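Local coordinates for protein ATP-dependent RNA helicase HrpB (Escherichia coli, PDB 6EUD) that hydrolyses ATP to ADP and phosphate as a DExH-box RNA helicase that binds single-stranded RNA, at residues Q735-E740 and L753-L758; L42-H47 and V120-L125; A204-E209 and I334-I339; A299-R304 and L389-R394. All blocks are in the same frame, centred on the assembly; numbering follows the deposited sequence.

In the fold
From the N terminus, contact 2 comes first, joining helix 40-45 to strand 120-125 and closing a loop of 72 residues within the first, ATP-binding half of the helicase core. Contact 3 then links helix 199-213 to strand 333-337 in the second half. Before it closes, contact 4 opens on strand 287-302, a neighbour of 333-337 in the same sheet, and closes on helix 386-398, so contacts 3 and 4 cross along the chain. Contact 1 opens and closes last, spanning 12 intervening residues in the C-terminal helicase region; its centre lies about 82 Å from that of contact 2, on the opposite side of the chain's centre.

Contact 1: Q735-E740 and L753-L758; sequences QEMFGE and LVLELL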
loop_
_atom_site.group_PDB
_atom_site.type_symbol
_atom_site.label_atom_id
_atom_site.label_comp_id
_atom_site.label_asym_id
_atom_site.label_seq_id
_atom_site.Cartn_x
_atom_site.Cartn_y
_atom_site.Cartn_z
ATOM N N GLN A 735 2.811 -60.102 8.558
ATOM C CA GLN A 735 2.179 -61.307 8.015
ATOM C C GLN A 735 0.938 -60.972 7.156
ATOM O O GLN A 735 0.614 -61.696 6.206
ATOM C CB GLN A 735 1.810 -62.269 9.165
ATOM C CG GLN A 735 0.704 -61.749 10.070
ATOM C CD GLN A 735 0.938 -62.010 11.547
ATOM O OE1 GLN A 735 2.057 -62.269 11.975
ATOM N NE2 GLN A 735 -0.121 -61.917 12.336
ATOM N N GLU A 736 0.270 -59.863 7.477
ATOM C CA GLU A 736 -0.953 -59.482 6.785
ATOM C C GLU A 736 -0.679 -58.845 5.422
ATOM O O GLU A 736 -1.572 -58.729 4.593
ATOM C CB GLU A 736 -1.778 -58.525 7.647
ATOM C CG GLU A 736 -2.358 -59.156 8.914
ATOM C CD GLU A 736 -3.701 -58.545 9.319
ATOM O OE1 GLU A 736 -3.730 -57.501 10.021
ATOM O OE2 GLU A 736 -4.737 -59.114 8.920
ATOM N N MET A 737 0.557 -58.422 5.187
ATOM C CA MET A 737 0.904 -57.784 3.920
ATOM C C MET A 737 1.391 -58.783 2.864
ATOM O O MET A 737 1.811 -58.388 1.773
ATOM C CB MET A 737 1.969 -56.719 4.152
ATOM C CG MET A 737 1.502 -55.571 5.020
ATOM S SD MET A 737 0.032 -54.807 4.346
ATOM C CE MET A 737 0.612 -54.335 2.691
ATOM N N PHE A 738 1.350 -60.072 3.183
ATOM C CA PHE A 738 1.763 -61.083 2.213
ATOM C C PHE A 738 0.864 -61.099 0.982
ATOM O O PHE A 738 -0.367 -61.093 1.091
ATOM C CB PHE A 738 1.766 -62.470 2.850
ATOM C CG PHE A 738 2.836 -62.662 3.870
ATOM C CD1 PHE A 738 3.929 -61.815 3.906
ATOM C CD2 PHE A 738 2.751 -63.684 4.793
ATOM C CE1 PHE A 738 4.923 -61.989 4.852
ATOM C CE2 PHE A 738 3.736 -63.859 5.735
ATOM C CZ PHE A 738 4.826 -63.012 5.766
ATOM N N GLY A 739 1.479 -61.149 -0.193
ATOM C CA GLY A 739 0.721 -61.179 -1.430
ATOM C C GLY A 739 0.700 -59.831 -2.128
ATOM O O GLY A 739 0.340 -59.733 -3.306
ATOM N N GLU A 740 1.089 -58.791 -1.391
ATOM C CA GLU A 740 1.166 -57.441 -1.928
ATOM C C GLU A 740 2.590 -57.135 -2.399
ATOM O O GLU A 740 3.535 -57.137 -1.612
ATOM C CB GLU A 740 0.701 -56.421 -0.877
ATOM C CG GLU A 740 0.741 -54.984 -1.351
ATOM C CD GLU A 740 -0.084 -54.763 -2.609
ATOM O OE1 GLU A 740 0.451 -54.972 -3.722
ATOM O OE2 GLU A 740 -1.260 -54.360 -2.486
ATOM N N LEU A 753 1.890 -45.079 1.657
ATOM C CA LEU A 753 1.759 -45.195 3.106
ATOM C C LEU A 753 3.071 -45.632 3.742
ATOM O O LEU A 753 3.752 -46.522 3.246
ATOM C CB LEU A 753 0.643 -46.182 3.469
ATOM C CG LEU A 753 -0.743 -45.691 3.065
ATOM C CD1 LEU A 753 -1.746 -46.746 3.362
ATOM C CD2 LEU A 753 -1.097 -44.415 3.817
ATOM N N VAL A 754 3.444 -44.998 4.837
ATOM C CA VAL A 754 4.589 -45.496 5.571
ATOM C C VAL A 754 4.083 -46.687 6.368
ATOM O O VAL A 754 3.194 -46.535 7.203
ATOM C CB VAL A 754 5.231 -44.433 6.503
ATOM C CG1 VAL A 754 6.283 -45.074 7.388
ATOM C CG2 VAL A 754 5.838 -43.287 5.692
ATOM N N LEU A 755 4.627 -47.866 6.074
ATOM C CA LEU A 755 4.207 -49.106 6.720
ATOM C C LEU A 755 5.025 -49.349 7.969
ATOM O O LEU A 755 6.253 -49.447 7.928
ATOM C CB LEU A 755 4.362 -50.306 5.784
ATOM C CG LEU A 755 3.656 -50.290 4.432
ATOM C CD1 LEU A 755 3.860 -51.631 3.720
ATOM C CD2 LEU A 755 2.182 -50.000 4.657
ATOM N N GLU A 756 4.341 -49.439 9.093
ATOM C CA GLU A 756 5.012 -49.848 10.306
ATOM C C GLU A 756 4.758 -51.334 10.497
ATOM O O GLU A 756 3.752 -51.754 11.062
ATOM C CB GLU A 756 4.539 -48.991 11.468
ATOM C CG GLU A 756 4.943 -47.509 11.265
ATOM C CD GLU A 756 4.213 -46.538 12.199
ATOM O OE1 GLU A 756 2.997 -46.710 12.436
ATOM O OE2 GLU A 756 4.861 -45.605 12.717
ATOM N N LEU A 757 5.679 -52.124 9.965
ATOM C CA LEU A 757 5.534 -53.567 9.906
ATOM C C LEU A 757 5.838 -54.204 11.245
ATOM O O LEU A 757 6.915 -54.024 11.804
ATOM C CB LEU A 757 6.437 -54.143 8.820
ATOM C CG LEU A 757 6.057 -53.673 7.416
ATOM C CD1 LEU A 757 6.951 -54.275 6.337
ATOM C CD2 LEU A 757 4.604 -54.032 7.164
ATOM N N LEU A 758 4.873 -54.954 11.752
ATOM C CA LEU A 758 4.931 -55.470 13.109
ATOM C C LEU A 758 5.007 -56.987 13.107
ATOM O O LEU A 758 4.688 -57.634 12.111
ATOM C CB LEU A 758 3.709 -54.997 13.899
ATOM C CG LEU A 758 3.344 -53.512 13.769
ATOM C CD1 LEU A 758 1.923 -53.272 14.261
ATOM C CD2 LEU A 758 4.305 -52.592 14.518
HETATM O O HOH W 1 3.850 -60.324 11.346
#
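M737 leans from the loop after strand 729-733 onto L755 and L757 of strand 754-758. Its CB sets out toward that strand, and CG, turned beside the backbone N (chi1 -64°), makes the first touch, resting 4.1 Å from L757 CD2. The two side chains cross there at about a right angle. Beyond CG the thioether folds twice, at chi2 and again at chi3 (-57°), and the terminal methyl swings along the strand to the neighbouring leucine two residues back: M737 CE stands 4.3 Å from L755 CD1. One bent methionine thus touches one leucine with CG and the other with its terminal methyl. V712, V732 and L771 enclose it further, and the whole patch is buried and apolar. A water ties the same pieces at their edge. It accepts from Q735 N and donates to Q735 OE1, the latter at 2.7 Å, and it also donates to L758 O at 2.9 Å. Past M737 the chain reverses in a type II turn, closed by E740 N to M737 O at 3.3 Å, with G739 at the position whose positive phi suits glycine. L771 of helix 771-776 also touches L755, while F774 touches L757. Helix 771-776 and the loop after strand 729-733 pack on one face of the mixed sheet, as alpha/beta packing within the HrpB C-terminal region.

Contact 2: L42-H47 and V120-L125; sequences LQLLAH and VGLVIL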
loop_
_atom_site.group_PDB
_atom_site.type_symbol
_atom_site.label_atom_id
_atom_site.label_comp_id
_atom_site.label_asym_id
_atom_site.label_seq_id
_atom_site.Cartn_x
_atom_site.Cartn_y
_atom_site.Cartn_z
ATOM N N LEU A 42 5.950 24.804 -27.749
ATOM C CA LEU A 42 5.565 25.718 -28.821
ATOM C C LEU A 42 5.841 25.154 -30.214
ATOM O O LEU A 42 5.089 25.410 -31.156
ATOM C CB LEU A 42 6.308 27.042 -28.667
ATOM C CG LEU A 42 6.032 27.867 -27.417
ATOM C CD1 LEU A 42 6.979 29.064 -27.378
ATOM C CD2 LEU A 42 4.576 28.306 -27.375
ATOM N N GLN A 43 6.927 24.396 -30.347
ATOM C CA GLN A 43 7.353 23.907 -31.662
ATOM C C GLN A 43 6.558 22.679 -32.105
ATOM O O GLN A 43 6.466 22.385 -33.297
ATOM C CB GLN A 43 8.869 23.611 -31.686
ATOM C CG GLN A 43 9.806 24.843 -31.517
ATOM C CD GLN A 43 9.552 25.698 -30.269
ATOM O OE1 GLN A 43 8.783 25.325 -29.391
ATOM N NE2 GLN A 43 10.168 26.872 -30.221
ATOM N N LEU A 44 5.957 21.985 -31.146
ATOM C CA LEU A 44 5.011 20.918 -31.452
ATOM C C LEU A 44 3.630 21.531 -31.735
ATOM O O LEU A 44 2.784 20.929 -32.400
ATOM C CB LEU A 44 4.943 19.914 -30.295
ATOM C CG LEU A 44 6.277 19.300 -29.859
ATOM C CD1 LEU A 44 6.079 18.203 -28.837
ATOM C CD2 LEU A 44 7.050 18.761 -31.040
ATOM N N LEU A 45 3.421 22.742 -31.228
ATOM C CA LEU A 45 2.188 23.480 -31.458
ATOM C C LEU A 45 2.166 24.043 -32.875
ATOM O O LEU A 45 1.146 23.987 -33.561
ATOM C CB LEU A 45 2.053 24.604 -30.432
ATOM C CG LEU A 45 0.687 25.270 -30.363
ATOM C CD1 LEU A 45 -0.352 24.210 -30.058
ATOM C CD2 LEU A 45 0.678 26.373 -29.315
ATOM N N ALA A 46 3.313 24.574 -33.296
ATOM C CA ALA A 46 3.486 25.176 -34.611
ATOM C C ALA A 46 3.646 24.113 -35.693
ATOM O O ALA A 46 3.481 24.398 -36.880
ATOM C CB ALA A 46 4.682 26.107 -34.600
ATOM N N HIS A 47 3.969 22.891 -35.276
ATOM C CA HIS A 47 4.091 21.751 -36.193
ATOM C C HIS A 47 2.721 21.270 -36.672
ATOM O O HIS A 47 1.876 20.881 -35.856
ATOM C CB HIS A 47 4.840 20.591 -35.524
ATOM C CG HIS A 47 5.011 19.388 -36.404
ATOM N ND1 HIS A 47 5.726 19.421 -37.582
ATOM C CD2 HIS A 47 4.565 18.116 -36.272
ATOM C CE1 HIS A 47 5.711 18.223 -38.140
ATOM N NE2 HIS A 47 5.014 17.412 -37.364
ATOM N N VAL A 120 -8.433 17.855 -28.497
ATOM C CA VAL A 120 -7.061 17.579 -28.073
ATOM C C VAL A 120 -6.384 16.557 -28.986
ATOM O O VAL A 120 -6.968 15.524 -29.298
ATOM C CB VAL A 120 -7.010 17.042 -26.618
ATOM C CG1 VAL A 120 -5.567 16.989 -26.111
ATOM C CG2 VAL A 120 -7.896 17.875 -25.700
ATOM N N GLY A 121 -5.149 16.837 -29.398
ATOM C CA GLY A 121 -4.403 15.931 -30.259
ATOM C C GLY A 121 -3.141 15.356 -29.629
ATOM O O GLY A 121 -2.733 14.236 -29.934
ATOM N N LEU A 122 -2.512 16.126 -28.754
ATOM C CA LEU A 122 -1.293 15.669 -28.101
ATOM C C LEU A 122 -1.288 16.006 -26.621
ATOM O O LEU A 122 -1.574 17.134 -26.222
ATOM C CB LEU A 122 -0.065 16.275 -28.774
ATOM C CG LEU A 122 1.214 16.237 -27.935
ATOM C CD1 LEU A 122 1.716 14.809 -27.718
ATOM C CD2 LEU A 122 2.287 17.115 -28.569
ATOM N N VAL A 123 -0.969 15.015 -25.806
ATOM C CA VAL A 123 -0.786 15.248 -24.381
ATOM C C VAL A 123 0.674 14.988 -24.005
ATOM O O VAL A 123 1.273 14.006 -24.457
ATOM C CB VAL A 123 -1.733 14.368 -23.534
ATOM C CG1 VAL A 123 -1.585 14.694 -22.068
ATOM C CG2 VAL A 123 -3.185 14.581 -23.968
ATOM N N ILE A 124 1.241 15.888 -23.201
ATOM C CA ILE A 124 2.618 15.765 -22.737
ATOM C C ILE A 124 2.698 15.585 -21.219
ATOM O O ILE A 124 2.220 16.434 -20.462
ATOM C CB ILE A 124 3.447 16.993 -23.129
ATOM C CG1 ILE A 124 3.264 17.305 -24.618
ATOM C CG2 ILE A 124 4.918 16.778 -22.773
ATOM C CD1 ILE A 124 3.966 18.561 -25.063
ATOM N N LEU A 125 3.305 14.478 -20.791
ATOM C CA LEU A 125 3.512 14.186 -19.378
ATOM C C LEU A 125 4.943 14.527 -18.978
ATOM O O LEU A 125 5.876 13.771 -19.261
ATOM C CB LEU A 125 3.220 12.715 -19.075
ATOM C CG LEU A 125 1.851 12.169 -19.480
ATOM C CD1 LEU A 125 1.750 10.706 -19.124
ATOM C CD2 LEU A 125 0.761 12.957 -18.803
#
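L42 O, gripped by A46 N at 2.9 Å and more weakly by L45 N, lies in the helical turn that presents L44 to L122 and I124. A further bond, H47 N to Q43 O, is weak. Within this turn L44 faces strand 120-125, its CG beside the backbone N (chi1 -55°), and a single methyl does the touching: L44 CD1 lies 4.0 Å from L122 CD2. The same L44 CD1 meets the tip of I124, with CD1 of that isoleucine 4.3 Å away. L122 and I124 are two apart on the strand and rise from the same face; the L44 methyl rests against both tips, which also lie close to each other. I124 CD1 is anti to CA (chi2 176°), which carries it out toward L44. Such helix-on-sheet packing belongs to the RecA-like, P-loop NTPase fold: strand 120-125 runs parallel between strands 53-57 and 154-159 and leads straight into the DEFH box at D126, while helix 40-45 follows the predicted ATP-binding loop that ends at S37. The side chain of I124 comes within about 8 Å of that of S37. Around the methyl cluster, L17 and L20 of helix 13-20 lie against L44, and L156 of the next strand touches both L44 and L122. I54 lies against I124 and also against L45. H47 turns to the N-terminal part of the chain, where its NE2 is hydrogen-bonded to D21 OD2.

Contact 3: A204-E209 and I334-I339; sequences AVATAE and ISLHLI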
loop_
_atom_site.group_PDB
_atom_site.type_symbol
_atom_site.label_atom_id
_atom_site.label_comp_id
_atom_site.label_asym_id
_atom_site.label_seq_id
_atom_site.Cartn_x
_atom_site.Cartn_y
_atom_site.Cartn_z
ATOM N N ALA A 204 28.197 17.512 8.638
ATOM C CA ALA A 204 28.978 18.746 8.573
ATOM C C ALA A 204 30.451 18.436 8.590
ATOM O O ALA A 204 31.243 19.100 7.920
ATOM C CB ALA A 204 28.622 19.701 9.741
ATOM N N VAL A 205 30.831 17.429 9.370
ATOM C CA VAL A 205 32.233 17.078 9.452
ATOM C C VAL A 205 32.705 16.478 8.142
ATOM O O VAL A 205 33.769 16.817 7.655
ATOM C CB VAL A 205 32.502 16.111 10.615
ATOM C CG1 VAL A 205 33.861 15.412 10.453
ATOM C CG2 VAL A 205 32.446 16.878 11.930
ATOM N N ALA A 206 31.905 15.590 7.563
ATOM C CA ALA A 206 32.257 14.984 6.284
ATOM C C ALA A 206 32.366 16.053 5.202
ATOM O O ALA A 206 33.293 16.024 4.397
ATOM C CB ALA A 206 31.233 13.917 5.888
ATOM N N THR A 207 31.436 17.009 5.213
ATOM C CA THR A 207 31.365 18.064 4.198
ATOM C C THR A 207 32.539 19.056 4.311
ATOM O O THR A 207 33.128 19.447 3.295
ATOM C CB THR A 207 30.020 18.821 4.296
ATOM O OG1 THR A 207 28.944 17.895 4.089
ATOM C CG2 THR A 207 29.906 19.926 3.266
ATOM N N ALA A 208 32.889 19.444 5.536
ATOM C CA ALA A 208 34.006 20.360 5.745
ATOM C C ALA A 208 35.305 19.707 5.319
ATOM O O ALA A 208 36.218 20.384 4.840
ATOM C CB ALA A 208 34.090 20.803 7.212
ATOM N N GLU A 209 35.386 18.392 5.483
ATOM C CA GLU A 209 36.577 17.674 5.086
ATOM C C GLU A 209 36.688 17.585 3.561
ATOM O O GLU A 209 37.784 17.654 3.013
ATOM C CB GLU A 209 36.588 16.284 5.716
ATOM C CG GLU A 209 37.781 15.404 5.308
ATOM C CD GLU A 209 39.140 15.957 5.778
ATOM O OE1 GLU A 209 39.173 16.906 6.601
ATOM O OE2 GLU A 209 40.180 15.431 5.327
ATOM N N ILE A 334 33.473 14.958 -8.252
ATOM C CA ILE A 334 33.634 14.004 -7.168
ATOM C C ILE A 334 32.328 13.940 -6.382
ATOM O O ILE A 334 31.736 14.977 -6.072
ATOM C CB ILE A 334 34.784 14.404 -6.214
ATOM C CG1 ILE A 334 36.075 14.681 -6.988
ATOM C CG2 ILE A 334 35.011 13.347 -5.131
ATOM C CD1 ILE A 334 37.180 15.234 -6.113
ATOM N N SER A 335 31.886 12.729 -6.068
ATOM C CA SER A 335 30.675 12.517 -5.288
ATOM C C SER A 335 30.996 11.663 -4.061
ATOM O O SER A 335 31.587 10.585 -4.182
ATOM C CB SER A 335 29.602 11.839 -6.140
ATOM O OG SER A 335 28.388 11.660 -5.435
ATOM N N LEU A 336 30.631 12.159 -2.882
ATOM C CA LEU A 336 30.817 11.425 -1.638
ATOM C C LEU A 336 29.463 10.961 -1.050
ATOM O O LEU A 336 28.603 11.789 -0.690
ATOM C CB LEU A 336 31.578 12.295 -0.619
ATOM C CG LEU A 336 31.733 11.713 0.795
ATOM C CD1 LEU A 336 32.540 10.394 0.787
ATOM C CD2 LEU A 336 32.371 12.716 1.753
ATOM N N HIS A 337 29.265 9.650 -0.967
ATOM C CA HIS A 337 28.030 9.115 -0.419
ATOM C C HIS A 337 28.217 8.720 1.044
ATOM O O HIS A 337 29.100 7.940 1.370
ATOM C CB HIS A 337 27.551 7.934 -1.273
ATOM C CG HIS A 337 27.384 8.284 -2.734
ATOM N ND1 HIS A 337 26.223 8.831 -3.250
ATOM C CD2 HIS A 337 28.246 8.196 -3.777
ATOM C CE1 HIS A 337 26.368 9.046 -4.545
ATOM N NE2 HIS A 337 27.588 8.667 -4.891
ATOM N N LEU A 338 27.378 9.256 1.924
ATOM C CA LEU A 338 27.523 9.039 3.365
ATOM C C LEU A 338 26.958 7.702 3.883
ATOM O O LEU A 338 26.245 7.650 4.905
ATOM C CB LEU A 338 26.869 10.189 4.112
ATOM C CG LEU A 338 27.507 11.525 3.742
ATOM C CD1 LEU A 338 26.939 12.638 4.635
ATOM C CD2 LEU A 338 29.022 11.436 3.827
ATOM N N ILE A 339 27.284 6.632 3.162
ATOM C CA ILE A 339 27.056 5.270 3.603
ATOM C C ILE A 339 28.250 4.427 3.187
ATOM O O ILE A 339 29.026 4.830 2.324
ATOM C CB ILE A 339 25.774 4.665 3.010
ATOM C CG1 ILE A 339 25.861 4.636 1.475
ATOM C CG2 ILE A 339 24.545 5.439 3.479
ATOM C CD1 ILE A 339 24.625 4.087 0.830
#
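A206 CB, a lone methyl on the sheet-facing side of its helix, meets L338 CD2 at 3.9 Å. A second leucine reaches the same residue: L336 CD2 lies 4.3 Å from A206 O and only slightly farther from the methyl. With so small a residue at the crossing, the helix backbone itself is brought close to the leucine tips. L338 turns CG beside its backbone N (chi1 -59°), which carries CD2 to the A206 methyl; its backbone forms the centre of an inverse gamma turn, in which I339 N makes a weak bond to H337 O at 2.9 Å. The next shell is apolar too: L191 touches A206 and L336, M210 covers L336 from the same helix, and V203 and V291 flank L338. Between the two leucines, H337 points to the other face of the sheet, where ND1 is hydrogen-bonded to D292 OD2 and NE2 to R188 NE. Strand 333-337 runs parallel between strands 186-190 and 287-302, with helix 317-325 on the face opposite helix 199-213. This layering of helices on either side of a largely parallel sheet is the RecA-like fold of the second helicase domain.

Contact 4: A299-R304 and L389-R394; sequences ARFDPR and LLAAKR
F301 and P303, at the end of the long strand 287-302, meet helix 386-398 at A391. Two residues before that alanine, L389 turns its side chain away, onto L360, P375 and P384, while its carbonyl oxygen takes K393 N at 2.8 Å. L390 then offers its O to R394 N. A391 makes the contact itself: its CB sits in the plane of the F301 ring, at the edge, 4.0 Å from both CE2 and CZ. F301 arrives there with CG anti to the backbone N (chi1 174°). Beside it, P303 CB approaches the same A391 CB to 4.1 Å, so one methyl meets both the ring edge and the proline. P303 N in turn stands over one face of the F301 ring. P303 lies within an Asx turn, in which R304 N donates to D302 OD1 at 3.1 Å, from above the carboxylate plane. R304 NH2 also pairs with that oxygen by charge alone, no N-H aiming at it. Further along the helix, K393 NZ makes a salt bridge with E405, and R394 folds its guanidinium back over L390 O. Strands 287-302 and 307-314 form the antiparallel hairpin of the second RecA-like domain, probably the beta hairpin of DEAH/RHA helicases, with a helix of what is, as in those relatives, probably the winged-helix domain packed against its end.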
loop_
_atom_site.group_PDB
_atom_site.type_symbol
_atom_site.label_atom_id
_atom_site.label_comp_id
_atom_site.label_asym_id
_atom_site.label_seq_id
_atom_site.Cartn_x
_atom_site.Cartn_y
_atom_site.Cartn_z
ATOM N N ALA A 299 6.492 9.600 1.682
ATOM C CA ALA A 299 5.162 9.296 2.206
ATOM C C ALA A 299 4.898 7.805 2.155
ATOM O O ALA A 299 5.093 7.176 1.124
ATOM C CB ALA A 299 4.104 10.041 1.421
ATOM N N ARG A 300 4.472 7.232 3.271
ATOM C CA ARG A 300 4.173 5.814 3.305
ATOM C C ARG A 300 2.772 5.538 3.873
ATOM O O ARG A 300 2.443 5.939 5.002
ATOM C CB ARG A 300 5.229 5.062 4.112
ATOM C CG ARG A 300 4.846 3.635 4.418
ATOM C CD ARG A 300 6.073 2.755 4.538
ATOM N NE ARG A 300 6.823 2.702 3.286
ATOM C CZ ARG A 300 7.956 2.027 3.127
ATOM N NH1 ARG A 300 8.476 1.353 4.143
ATOM N NH2 ARG A 300 8.573 2.035 1.953
ATOM N N PHE A 301 1.953 4.855 3.076
ATOM C CA PHE A 301 0.635 4.446 3.518
ATOM C C PHE A 301 0.742 3.198 4.374
ATOM O O PHE A 301 1.412 2.239 3.991
ATOM C CB PHE A 301 -0.283 4.199 2.326
ATOM C CG PHE A 301 -1.620 3.633 2.698
ATOM C CD1 PHE A 301 -2.561 4.414 3.359
ATOM C CD2 PHE A 301 -1.947 2.328 2.386
ATOM C CE1 PHE A 301 -3.801 3.902 3.705
ATOM C CE2 PHE A 301 -3.192 1.812 2.736
ATOM C CZ PHE A 301 -4.119 2.609 3.389
ATOM N N ASP A 302 0.082 3.232 5.530
ATOM C CA ASP A 302 -0.018 2.094 6.444
ATOM C C ASP A 302 -1.430 1.512 6.422
ATOM O O ASP A 302 -2.339 2.074 7.025
ATOM C CB ASP A 302 0.357 2.535 7.868
ATOM C CG ASP A 302 0.414 1.374 8.865
ATOM O OD1 ASP A 302 0.035 0.231 8.513
ATOM O OD2 ASP A 302 0.829 1.624 10.025
ATOM N N PRO A 303 -1.618 0.372 5.743
ATOM C CA PRO A 303 -2.951 -0.234 5.608
ATOM C C PRO A 303 -3.591 -0.610 6.931
ATOM O O PRO A 303 -4.805 -0.700 6.987
ATOM C CB PRO A 303 -2.691 -1.495 4.776
ATOM C CG PRO A 303 -1.260 -1.780 4.961
ATOM C CD PRO A 303 -0.588 -0.430 5.074
ATOM N N ARG A 304 -2.801 -0.830 7.974
ATOM C CA ARG A 304 -3.380 -1.232 9.253
ATOM C C ARG A 304 -3.935 -0.038 10.025
ATOM O O ARG A 304 -4.850 -0.176 10.831
ATOM C CB ARG A 304 -2.348 -1.992 10.087
ATOM C CG ARG A 304 -2.024 -3.389 9.521
ATOM C CD ARG A 304 -0.866 -4.066 10.256
ATOM N NE ARG A 304 0.255 -3.143 10.431
ATOM C CZ ARG A 304 1.053 -2.723 9.451
ATOM N NH1 ARG A 304 0.875 -3.149 8.204
ATOM N NH2 ARG A 304 2.034 -1.871 9.718
ATOM N N LEU A 389 -5.079 -1.877 -2.213
ATOM C CA LEU A 389 -6.340 -1.839 -2.939
ATOM C C LEU A 389 -7.444 -2.366 -2.049
ATOM O O LEU A 389 -8.545 -1.813 -2.019
ATOM C CB LEU A 389 -6.262 -2.656 -4.222
ATOM C CG LEU A 389 -5.416 -2.047 -5.342
ATOM C CD1 LEU A 389 -5.259 -3.046 -6.472
ATOM C CD2 LEU A 389 -6.048 -0.752 -5.859
ATOM N N LEU A 390 -7.139 -3.441 -1.322
ATOM C CA LEU A 390 -8.070 -4.016 -0.356
ATOM C C LEU A 390 -8.378 -3.022 0.746
ATOM O O LEU A 390 -9.529 -2.863 1.122
ATOM C CB LEU A 390 -7.508 -5.304 0.254
ATOM C CG LEU A 390 -7.971 -6.615 -0.380
ATOM C CD1 LEU A 390 -9.482 -6.789 -0.199
ATOM C CD2 LEU A 390 -7.582 -6.720 -1.864
ATOM N N ALA A 391 -7.348 -2.359 1.275
ATOM C CA ALA A 391 -7.570 -1.321 2.285
ATOM C C ALA A 391 -8.433 -0.212 1.700
ATOM O O ALA A 391 -9.364 0.240 2.359
ATOM C CB ALA A 391 -6.246 -0.761 2.810
ATOM N N ALA A 392 -8.146 0.203 0.461
ATOM C CA ALA A 392 -8.985 1.188 -0.234
ATOM C C ALA A 392 -10.455 0.737 -0.370
ATOM O O ALA A 392 -11.382 1.486 -0.035
ATOM C CB ALA A 392 -8.403 1.502 -1.604
ATOM N N LYS A 393 -10.666 -0.483 -0.859
ATOM C CA LYS A 393 -12.014 -1.039 -0.971
ATOM C C LYS A 393 -12.744 -0.981 0.375
ATOM O O LYS A 393 -13.877 -0.495 0.452
ATOM C CB LYS A 393 -11.952 -2.471 -1.486
ATOM C CG LYS A 393 -13.299 -3.137 -1.697
ATOM C CD LYS A 393 -13.079 -4.594 -2.112
ATOM C CE LYS A 393 -14.374 -5.337 -2.432
ATOM N NZ LYS A 393 -14.986 -4.939 -3.740
ATOM N N ARG A 394 -12.077 -1.434 1.438
ATOM C CA ARG A 394 -12.690 -1.421 2.763
ATOM C C ARG A 394 -13.070 -0.019 3.189
ATOM O O ARG A 394 -14.170 0.182 3.687
ATOM C CB ARG A 394 -11.773 -2.060 3.808
ATOM C CG ARG A 394 -11.750 -3.572 3.700
ATOM C CD ARG A 394 -11.066 -4.232 4.881
ATOM N NE ARG A 394 -9.671 -3.826 4.973
ATOM C CZ ARG A 394 -8.666 -4.452 4.371
ATOM N NH1 ARG A 394 -8.907 -5.531 3.635
ATOM N NH2 ARG A 394 -7.427 -3.999 4.510
#